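Local coordinates for hypothetical protein MJ1460 (Methanocaldococcus jannaschii DSM 2661, PDB 2OSO), which is of unknown function but binds a zinc ion and carries a V4R domain, which is thought to bind small molecules, at residues E140-C143 against G147-K150; F119-L124 against C151-K156. The protein carries 3 engineered substitutions. All coordinates share one frame; numbering follows the deposited sequence.

Interaction 1: E140-C143 against G147-K150; sequences EVEC and GKDK. With ZN (zinc ion), chain B.
Lys148 folds back across Glu142 and Cys143 in the connection between antiparallel strands 135-142 and 151-158 of the V4R domain. The two strands are neighbours in the sheet, so this is a beta hairpin with a long loop. Lys148, Glu142 and Cys143 share most of the contact. Lys148 CB lies 3.4 Å from the backbone O of Cys143. CG stays beside the same oxygen. The chain then bends at chi2 (-62°) and again at chi3, which turns it from Cys143 toward the Glu142 carboxylate. CD only skirts OE1, whereas Lys148 CE sits 3.0 Å from Glu142 OE1. NZ goes past that oxygen, and the salt bridge from Lys148 NZ to Glu142 OE1 is long, at 4.0 Å. The two side chains meet at a slant. No direct hydrogen bond joins the segments. Two waters bridge instead: one lies unusually close to Glu142 OE1 and also donates to Lys150 O, and another donates to Glu142 OE1 and weakly accepts from Lys148 NZ. OE1 is thus the shared acceptor of a solvated surface pair. The amine of Lys150 leads away to a salt bridge with Glu85. Val141 and Glu142 form a classic beta bulge opposite Val152. Glu140 and Cys143, which flank the bulge, both bind zinc; His117 and Cys151 complete the site. Glu140 reaches the metal with an extended chain, CG anti to the backbone N (chi1 -174°). Glu140 OE2 is 1.9 Å from the zinc, and Cys143 SG is 2.4 Å from the same ion.

Interaction 2: F119-L124 against C151-K156; sequences FIAGIL and CVFEVK. With ZN (zinc ion), chain B.
Phe153 of strand 151-158 puts its ring against Ile120, Ala121 and Leu124 of helix 118-132. The contact is wholly apolar and buried, part of the packing of this helix on the antiparallel sheet of the V4R domain. One interaction is CH-pi. Leu124 CD1 stands over the centre of one ring face, 4.0 Å from the centroid of Phe153 and 10° off the ring normal. The others are van der Waals contacts at oblique approach. Ile120 CG2 meets Phe153 CZ at 3.6 Å. CG2 is anti to the backbone N of Ile120, which turns this methyl to the ring. Ala121 CB lies 4.0 Å from Phe153 CE2. The small side chain of Ala121 is consistent with the close approach here, where the CA atoms of Ala121 and Phe153 are 7.3 Å apart. An alanine in place of Phe153 is likely to open a gap beneath the helix and leave the Leu124 methyl without its aromatic face. Two residues earlier, Cys151 binds the zinc with SG. No hydrogen bond crosses between the segments, so shape and burial of carbon surface hold helix and strand together here.

From the N terminus, the chain first enters interaction 2 at 119-124, on helix 118-132. It then runs into strand 135-142, where 140-143 opens interaction 1. A three-residue turn leads to 147-150, which closes that short loop. Strand 151-158 follows at once, and 151-156 closes interaction 2. The small loop therefore lies within the large one, and the two do not cross. Interaction 1 ties the end of strand 135-142 to the loop that leads into strand 151-158, at the surface; interaction 2 packs the helix on strand 151-158 in the core. Probable backbone hydrogen bonds of Val152 with Val141 and Glu142 join the contacts. Both also supply ligands to the same zinc ion.

Interaction 1: E140-C143 against G147-K150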
ATOM      1  N   GLU A 140      -1.729   8.655 -19.616  1.00 24.12           N
ATOM      2  CA  GLU A 140      -2.807   9.445 -19.070  1.00 23.80           C
ATOM      3  C   GLU A 140      -2.603  10.824 -19.670  1.00 24.03           C
ATOM      4  O   GLU A 140      -1.532  11.405 -19.526  1.00 21.87           O
ATOM      5  CB  GLU A 140      -2.793   9.484 -17.514  1.00 23.88           C
ATOM      6  CG  GLU A 140      -4.016  10.209 -16.928  1.00 23.91           C
ATOM      7  CD  GLU A 140      -4.017  10.252 -15.415  1.00 22.72           C
ATOM      8  OE1 GLU A 140      -2.939  10.088 -14.816  1.00 23.77           O
ATOM      9  OE2 GLU A 140      -5.094  10.480 -14.817  1.00 24.65           O
ATOM     10  N   VAL A 141      -3.635  11.322 -20.346  1.00 24.73           N
ATOM     11  CA  VAL A 141      -3.562  12.583 -21.075  1.00 23.65           C
ATOM     12  C   VAL A 141      -4.428  13.657 -20.438  1.00 24.91           C
ATOM     13  O   VAL A 141      -4.240  14.828 -20.726  1.00 23.99           O
ATOM     14  CB  VAL A 141      -3.954  12.348 -22.583  1.00 24.54           C
ATOM     15  CG1 VAL A 141      -2.991  11.298 -23.282  1.00 23.44           C
ATOM     16  CG2 VAL A 141      -5.437  11.878 -22.699  1.00 23.04           C
ATOM     17  N   GLU A 142      -5.413  13.288 -19.620  1.00 25.35           N
ATOM     18  CA  GLU A 142      -6.139  14.290 -18.797  1.00 26.11           C
ATOM     19  C   GLU A 142      -6.353  13.709 -17.397  1.00 25.49           C
ATOM     20  O   GLU A 142      -6.484  12.491 -17.241  1.00 22.38           O
ATOM     21  CB  GLU A 142      -7.518  14.675 -19.377  1.00 26.34           C
ATOM     22  CG  GLU A 142      -7.588  14.996 -20.832  1.00 26.58           C
ATOM     23  CD  GLU A 142      -9.027  15.321 -21.311  1.00 28.76           C
ATOM     24  OE1 GLU A 142      -9.953  15.506 -20.489  1.00 30.13           O
ATOM     25  OE2 GLU A 142      -9.233  15.369 -22.530  1.00 31.63           O
ATOM     26  N   CYS A 143      -6.456  14.561 -16.387  1.00 26.52           N
ATOM     27  CA  CYS A 143      -6.497  14.042 -14.985  1.00 26.76           C
ATOM     28  C   CYS A 143      -7.335  14.983 -14.091  1.00 27.40           C
ATOM     29  O   CYS A 143      -7.335  16.186 -14.293  1.00 29.77           O
ATOM     30  CB  CYS A 143      -5.062  13.902 -14.492  1.00 26.38           C
ATOM     31  SG  CYS A 143      -4.801  13.288 -12.824  1.00 24.29           S
ATOM     32  N   GLY A 147      -7.935  19.560 -12.635  1.00 28.37           N
ATOM     33  CA  GLY A 147      -9.212  20.295 -12.602  1.00 28.88           C
ATOM     34  C   GLY A 147     -10.256  19.664 -13.509  1.00 29.74           C
ATOM     35  O   GLY A 147     -11.378  20.132 -13.580  1.00 30.47           O
ATOM     36  N   LYS A 148      -9.912  18.565 -14.166  1.00 29.49           N
ATOM     37  CA  LYS A 148     -10.858  17.857 -15.030  1.00 29.80           C
ATOM     38  C   LYS A 148     -11.839  17.023 -14.194  1.00 29.25           C
ATOM     39  O   LYS A 148     -11.606  16.758 -13.001  1.00 28.83           O
ATOM     40  CB  LYS A 148     -10.105  16.990 -16.031  1.00 30.42           C
ATOM     41  CG  LYS A 148      -9.185  17.777 -16.972  1.00 30.26           C
ATOM     42  CD  LYS A 148      -9.929  18.739 -17.844  1.00 31.04           C
ATOM     43  CE  LYS A 148     -10.166  18.263 -19.255  1.00 30.92           C
ATOM     44  NZ  LYS A 148     -10.562  19.401 -20.090  1.00 31.49           N
ATOM     45  N   ASP A 149     -12.961  16.656 -14.791  1.00 29.12           N
ATOM     46  CA  ASP A 149     -13.996  15.881 -14.082  1.00 29.95           C
ATOM     47  C   ASP A 149     -13.733  14.401 -14.059  1.00 29.38           C
ATOM     48  O   ASP A 149     -14.278  13.713 -13.215  1.00 29.20           O
ATOM     49  CB  ASP A 149     -15.373  16.088 -14.705  1.00 31.87           C
ATOM     50  CG  ASP A 149     -15.833  17.529 -14.645  1.00 33.13           C
ATOM     51  OD1 ASP A 149     -15.601  18.207 -13.610  1.00 35.52           O
ATOM     52  OD2 ASP A 149     -16.424  17.972 -15.644  1.00 35.21           O
ATOM     53  N   LYS A 150     -12.930  13.910 -15.007  1.00 29.58           N
ATOM     54  CA  LYS A 150     -12.602  12.508 -15.111  1.00 27.83           C
ATOM     55  C   LYS A 150     -11.156  12.454 -15.576  1.00 28.10           C
ATOM     56  O   LYS A 150     -10.691  13.390 -16.233  1.00 28.97           O
ATOM     57  CB  LYS A 150     -13.501  11.827 -16.160  1.00 28.42           C
ATOM     58  CG  LYS A 150     -15.002  11.919 -15.885  1.00 28.12           C
ATOM     59  CD  LYS A 150     -15.759  11.050 -16.834  1.00 28.12           C
ATOM     60  CE  LYS A 150     -17.242  11.199 -16.692  1.00 27.65           C
ATOM     61  NZ  LYS A 150     -17.839  10.547 -17.870  1.00 27.38           N
TER
HETATM   62 ZN    ZN B 163      -5.661  11.116 -13.137  1.00 23.35          ZN
HETATM   63  O   HOH W   1     -11.554  14.671 -18.709  1.00 24.45           O
HETATM   64  O   HOH W   2     -12.319  17.041 -21.914  1.00 42.51           O

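Interaction 2: F119-L124 against C151-K156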
ATOM      1  N   PHE A 119       0.676   4.860 -11.534  1.00 22.99           N
ATOM      2  CA  PHE A 119       0.387   3.488 -11.024  1.00 22.68           C
ATOM      3  C   PHE A 119      -0.879   2.916 -11.667  1.00 24.14           C
ATOM      4  O   PHE A 119      -0.852   1.809 -12.212  1.00 26.99           O
ATOM      5  CB  PHE A 119       0.322   3.490  -9.482  1.00 22.62           C
ATOM      6  CG  PHE A 119      -0.019   2.173  -8.878  1.00 23.13           C
ATOM      7  CD1 PHE A 119       0.827   1.083  -9.052  1.00 21.74           C
ATOM      8  CD2 PHE A 119      -1.121   2.026  -8.057  1.00 21.74           C
ATOM      9  CE1 PHE A 119       0.495  -0.145  -8.500  1.00 23.22           C
ATOM     10  CE2 PHE A 119      -1.406   0.790  -7.486  1.00 23.66           C
ATOM     11  CZ  PHE A 119      -0.565  -0.272  -7.692  1.00 23.85           C
ATOM     12  N   ILE A 120      -1.973   3.676 -11.684  1.00 23.14           N
ATOM     13  CA  ILE A 120      -3.229   3.224 -12.330  1.00 23.06           C
ATOM     14  C   ILE A 120      -3.030   2.950 -13.857  1.00 23.23           C
ATOM     15  O   ILE A 120      -3.512   1.954 -14.414  1.00 23.76           O
ATOM     16  CB  ILE A 120      -4.418   4.249 -12.083  1.00 22.41           C
ATOM     17  CG1 ILE A 120      -4.951   4.150 -10.630  1.00 23.88           C
ATOM     18  CG2 ILE A 120      -5.509   4.041 -13.169  1.00 22.62           C
ATOM     19  CD1 ILE A 120      -5.995   5.209 -10.209  1.00 21.72           C
ATOM     20  N   ALA A 121      -2.253   3.791 -14.517  1.00 22.25           N
ATOM     21  CA  ALA A 121      -1.997   3.674 -15.954  1.00 21.60           C
ATOM     22  C   ALA A 121      -1.239   2.369 -16.232  1.00 22.22           C
ATOM     23  O   ALA A 121      -1.573   1.657 -17.171  1.00 23.46           O
ATOM     24  CB  ALA A 121      -1.228   4.939 -16.517  1.00 20.46           C
ATOM     25  N   GLY A 122      -0.287   2.030 -15.363  1.00 21.69           N
ATOM     26  CA  GLY A 122       0.433   0.759 -15.432  1.00 23.05           C
ATOM     27  C   GLY A 122      -0.501  -0.393 -15.219  1.00 23.13           C
ATOM     28  O   GLY A 122      -0.441  -1.460 -15.926  1.00 25.60           O
ATOM     29  N   ILE A 123      -1.326  -0.261 -14.192  1.00 24.09           N
ATOM     30  CA  ILE A 123      -2.301  -1.345 -13.900  1.00 23.29           C
ATOM     31  C   ILE A 123      -3.134  -1.649 -15.161  1.00 24.80           C
ATOM     32  O   ILE A 123      -3.326  -2.796 -15.540  1.00 22.85           O
ATOM     33  CB  ILE A 123      -3.236  -1.005 -12.785  1.00 22.74           C
ATOM     34  CG1 ILE A 123      -2.474  -1.006 -11.431  1.00 21.95           C
ATOM     35  CG2 ILE A 123      -4.353  -2.086 -12.714  1.00 21.91           C
ATOM     36  CD1 ILE A 123      -3.361  -0.475 -10.273  1.00 23.17           C
ATOM     37  N   LEU A 124      -3.585  -0.604 -15.808  1.00 22.87           N
ATOM     38  CA  LEU A 124      -4.459  -0.711 -16.988  1.00 23.91           C
ATOM     39  C   LEU A 124      -3.733  -1.380 -18.139  1.00 23.37           C
ATOM     40  O   LEU A 124      -4.294  -2.233 -18.806  1.00 26.08           O
ATOM     41  CB  LEU A 124      -4.975   0.671 -17.395  1.00 24.00           C
ATOM     42  CG  LEU A 124      -6.097   1.231 -16.524  1.00 24.06           C
ATOM     43  CD1 LEU A 124      -6.347   2.684 -16.930  1.00 22.86           C
ATOM     44  CD2 LEU A 124      -7.360   0.389 -16.575  1.00 24.34           C
ATOM     45  N   CYS A 151     -10.437  11.385 -15.231  1.00 26.30           N
ATOM     46  CA  CYS A 151      -9.130  11.120 -15.851  1.00 26.52           C
ATOM     47  C   CYS A 151      -9.356  10.399 -17.178  1.00 26.74           C
ATOM     48  O   CYS A 151     -10.304   9.601 -17.294  1.00 29.18           O
ATOM     49  CB  CYS A 151      -8.237  10.297 -14.951  1.00 24.01           C
ATOM     50  SG  CYS A 151      -7.942  10.915 -13.206  1.00 23.76           S
ATOM     51  N   VAL A 152      -8.475  10.653 -18.141  1.00 25.87           N
ATOM     52  CA  VAL A 152      -8.536  10.068 -19.468  1.00 25.50           C
ATOM     53  C   VAL A 152      -7.195   9.444 -19.839  1.00 26.51           C
ATOM     54  O   VAL A 152      -6.140  10.076 -19.772  1.00 23.21           O
ATOM     55  CB  VAL A 152      -8.942  11.084 -20.525  1.00 26.27           C
ATOM     56  CG1 VAL A 152      -8.984  10.419 -21.916  1.00 27.15           C
ATOM     57  CG2 VAL A 152     -10.277  11.739 -20.181  1.00 23.44           C
ATOM     58  N   PHE A 153      -7.287   8.188 -20.262  1.00 26.07           N
ATOM     59  CA  PHE A 153      -6.136   7.380 -20.649  1.00 25.31           C
ATOM     60  C   PHE A 153      -6.230   6.983 -22.129  1.00 26.15           C
ATOM     61  O   PHE A 153      -7.252   6.454 -22.584  1.00 27.91           O
ATOM     62  CB  PHE A 153      -6.061   6.131 -19.782  1.00 23.57           C
ATOM     63  CG  PHE A 153      -6.014   6.406 -18.270  1.00 22.71           C
ATOM     64  CD1 PHE A 153      -7.202   6.554 -17.537  1.00 24.01           C
ATOM     65  CD2 PHE A 153      -4.808   6.467 -17.594  1.00 23.66           C
ATOM     66  CE1 PHE A 153      -7.175   6.773 -16.135  1.00 24.95           C
ATOM     67  CE2 PHE A 153      -4.769   6.719 -16.177  1.00 22.53           C
ATOM     68  CZ  PHE A 153      -5.956   6.824 -15.455  1.00 22.51           C
ATOM     69  N   GLU A 154      -5.127   7.207 -22.835  1.00 26.74           N
ATOM     70  CA  GLU A 154      -4.902   6.777 -24.216  1.00 28.43           C
ATOM     71  C   GLU A 154      -4.273   5.358 -24.210  1.00 28.94           C
ATOM     72  O   GLU A 154      -3.225   5.153 -23.547  1.00 28.01           O
ATOM     73  CB  GLU A 154      -3.884   7.747 -24.797  1.00 32.68           C
ATOM     74  CG  GLU A 154      -3.992   8.142 -26.191  1.00 37.18           C
ATOM     75  CD  GLU A 154      -3.283   9.500 -26.377  1.00 40.12           C
ATOM     76  OE1 GLU A 154      -2.111   9.618 -25.887  1.00 44.71           O
ATOM     77  OE2 GLU A 154      -3.903  10.453 -26.908  1.00 43.02           O
ATOM     78  N   VAL A 155      -4.915   4.395 -24.897  1.00 27.01           N
ATOM     79  CA  VAL A 155      -4.453   2.988 -24.937  1.00 26.69           C
ATOM     80  C   VAL A 155      -3.935   2.652 -26.322  1.00 26.53           C
ATOM     81  O   VAL A 155      -4.690   2.722 -27.301  1.00 26.92           O
ATOM     82  CB  VAL A 155      -5.578   1.954 -24.584  1.00 25.48           C
ATOM     83  CG1 VAL A 155      -5.016   0.484 -24.590  1.00 25.54           C
ATOM     84  CG2 VAL A 155      -6.216   2.277 -23.254  1.00 25.55           C
ATOM     85  N   LYS A 156      -2.672   2.237 -26.391  1.00 28.05           N
ATOM     86  CA  LYS A 156      -1.974   1.951 -27.628  1.00 28.87           C
ATOM     87  C   LYS A 156      -1.461   0.534 -27.626  1.00 26.53           C
ATOM     88  O   LYS A 156      -0.901   0.049 -26.647  1.00 23.36           O
ATOM     89  CB  LYS A 156      -0.772   2.851 -27.792  1.00 30.85           C
ATOM     90  CG  LYS A 156      -1.107   4.279 -28.196  1.00 34.10           C
ATOM     91  CD  LYS A 156       0.130   5.178 -28.104  1.00 35.24           C
ATOM     92  CE  LYS A 156       0.609   5.365 -26.651  1.00 37.89           C
ATOM     93  NZ  LYS A 156      -0.478   5.622 -25.614  1.00 39.44           N
TER
HETATM   94 ZN    ZN B 163      -5.661  11.116 -13.137  1.00 23.35          ZN